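Local atomic coordinates of DnaB intein (Synechocystis sp., PDB entry 1MI8), a protein that probably excises itself from the replicative DNA helicase by protein splicing, a process that includes side-chain cyclization of asparagine. Residues D7-L12 against G16-I21. The protein carries 4 engineered substitutions. Residues are numbered along the deposited sequence; the frame is centred on the assembly and turned at random.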
loop_
_atom_site.group_PDB
_atom_site.type_symbol
_atom_site.label_atom_id
_atom_site.label_comp_id
_atom_site.label_asym_id
_atom_site.label_seq_id
_atom_site.Cartn_x
_atom_site.Cartn_y
_atom_site.Cartn_z
ATOM N N ASP A 7 12.430 -16.185 5.413
ATOM C CA ASP A 7 13.177 -16.106 4.157
ATOM C C ASP A 7 14.080 -14.875 4.142
ATOM O O ASP A 7 15.031 -14.811 3.371
ATOM C CB ASP A 7 12.223 -15.959 2.961
ATOM C CG ASP A 7 11.091 -17.036 2.933
ATOM O OD1 ASP A 7 10.342 -17.079 1.935
ATOM O OD2 ASP A 7 10.934 -17.817 3.895
ATOM N N SER A 8 13.733 -13.875 4.936
ATOM C CA SER A 8 14.499 -12.617 4.934
ATOM C C SER A 8 16.007 -12.834 5.183
ATOM O O SER A 8 16.436 -13.522 6.096
ATOM C CB SER A 8 13.928 -11.628 5.976
ATOM O OG SER A 8 12.501 -11.469 5.879
ATOM N N LEU A 9 16.805 -12.237 4.337
ATOM C CA LEU A 9 18.243 -12.360 4.416
ATOM C C LEU A 9 18.891 -11.272 5.278
ATOM O O LEU A 9 18.839 -10.060 4.957
ATOM C CB LEU A 9 18.800 -12.313 3.006
ATOM C CG LEU A 9 19.098 -13.599 2.214
ATOM C CD1 LEU A 9 18.311 -14.733 2.754
ATOM C CD2 LEU A 9 18.919 -13.375 0.714
ATOM N N ILE A 10 19.525 -11.730 6.360
ATOM C CA ILE A 10 20.194 -10.853 7.297
ATOM C C ILE A 10 21.627 -10.554 6.914
ATOM O O ILE A 10 22.430 -11.474 6.708
ATOM C CB ILE A 10 20.167 -11.451 8.717
ATOM C CG1 ILE A 10 18.723 -11.770 9.118
ATOM C CG2 ILE A 10 20.819 -10.462 9.678
ATOM C CD1 ILE A 10 17.712 -10.579 8.874
ATOM N N SER A 11 21.951 -9.263 6.838
ATOM C CA SER A 11 23.291 -8.832 6.479
ATOM C C SER A 11 24.206 -8.970 7.658
ATOM O O SER A 11 23.941 -8.375 8.695
ATOM C CB SER A 11 23.301 -7.374 6.017
ATOM O OG SER A 11 22.984 -7.251 4.645
ATOM N N LEU A 12 25.272 -9.758 7.500
ATOM C CA LEU A 12 26.248 -9.999 8.572
ATOM C C LEU A 12 27.388 -8.993 8.397
ATOM O O LEU A 12 28.151 -9.041 7.411
ATOM C CB LEU A 12 26.765 -11.445 8.478
ATOM C CG LEU A 12 25.639 -12.444 8.694
ATOM C CD1 LEU A 12 26.146 -13.911 8.381
ATOM C CD2 LEU A 12 25.138 -12.364 10.117
ATOM N N GLY A 16 29.786 -9.601 5.240
ATOM C CA GLY A 16 29.180 -9.127 4.011
ATOM C C GLY A 16 28.375 -10.309 3.501
ATOM O O GLY A 16 27.870 -10.318 2.379
ATOM N N LYS A 17 28.286 -11.348 4.321
ATOM C CA LYS A 17 27.474 -12.483 3.931
ATOM C C LYS A 17 26.046 -12.214 4.403
ATOM O O LYS A 17 25.791 -11.347 5.281
ATOM C CB LYS A 17 27.953 -13.778 4.563
ATOM C CG LYS A 17 28.773 -14.699 3.658
ATOM C CD LYS A 17 30.212 -14.213 3.393
ATOM C CE LYS A 17 31.113 -15.414 2.929
ATOM N NZ LYS A 17 31.669 -15.210 1.588
ATOM N N ARG A 18 25.138 -12.994 3.827
ATOM C CA ARG A 18 23.711 -12.926 4.107
ATOM C C ARG A 18 23.230 -14.329 4.382
ATOM O O ARG A 18 23.545 -15.236 3.624
ATOM C CB ARG A 18 22.931 -12.479 2.872
ATOM C CG ARG A 18 22.664 -11.013 2.714
ATOM C CD ARG A 18 23.833 -10.240 2.258
ATOM N NE ARG A 18 23.372 -9.094 1.485
ATOM C CZ ARG A 18 24.151 -8.062 1.168
ATOM N NH1 ARG A 18 25.424 -8.047 1.570
ATOM N NH2 ARG A 18 23.673 -7.056 0.444
ATOM N N VAL A 19 22.478 -14.521 5.455
ATOM C CA VAL A 19 21.899 -15.814 5.689
ATOM C C VAL A 19 20.479 -15.529 6.178
ATOM O O VAL A 19 20.238 -14.524 6.869
ATOM C CB VAL A 19 22.753 -16.639 6.708
ATOM C CG1 VAL A 19 24.221 -16.155 6.675
ATOM C CG2 VAL A 19 22.150 -16.588 8.055
ATOM N N SER A 20 19.520 -16.361 5.783
ATOM C CA SER A 20 18.144 -16.132 6.189
ATOM C C SER A 20 18.060 -16.050 7.705
ATOM O O SER A 20 18.863 -16.680 8.401
ATOM C CB SER A 20 17.239 -17.270 5.682
ATOM O OG SER A 20 17.673 -18.491 6.247
ATOM N N ILE A 21 17.113 -15.260 8.211
ATOM C CA ILE A 21 16.931 -15.146 9.658
ATOM C C ILE A 21 16.491 -16.524 10.213
ATOM O O ILE A 21 16.858 -16.881 11.356
ATOM C CB ILE A 21 15.896 -14.023 10.047
ATOM C CG1 ILE A 21 15.848 -13.856 11.563
ATOM C CG2 ILE A 21 14.588 -14.292 9.417
ATOM C CD1 ILE A 21 15.080 -12.648 12.071
#
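Ile10 and Val19 face each other as a hydrogen-bonded pair at the middle of an antiparallel beta hairpin. Ile10 N donates to Val19 O at 2.9 Å, from above the carbonyl plane. The return bond, Val19 N to Ile10 O, is longer at 3.3 Å. Two more backbone bonds close the turn end: Leu12 N to Lys17 O and Gly16 N to Leu12 O. At the other end Ile21 N reaches Ser8 O at 2.8 Å.

The tight side carries Ile10, Leu12 and Val19. Leu12 CD1 presses on Val19 CG1 at 3.4 Å, closer than usual for two carbons, and the two side chains cross at about a right angle. Ile10 places CG1 beside its own backbone N (chi1 -54°), and this branch meets Ile21 CB at 3.7 Å.

The face with Leu9, Ser11, Arg18 and Ser20 is looser, and Leu9 and Arg18 on it are exposed. Leu9 CG lies 4.0 Å from Arg18 CB. The Arg18 chain bends at chi2 (77°), and Ser11 OG sits over one face of the guanidinium, offset toward the rim. The Arg18 guanidinium also forms a salt bridge with Asp151.

The hairpin belongs to the intein splicing domain. Ile10 packs on Phe147 and Ala149 of strand 146-149, Ile10 and Val19 touch Leu24, and Ile21 rests on Phe137 and Leu139 of strand 120-140.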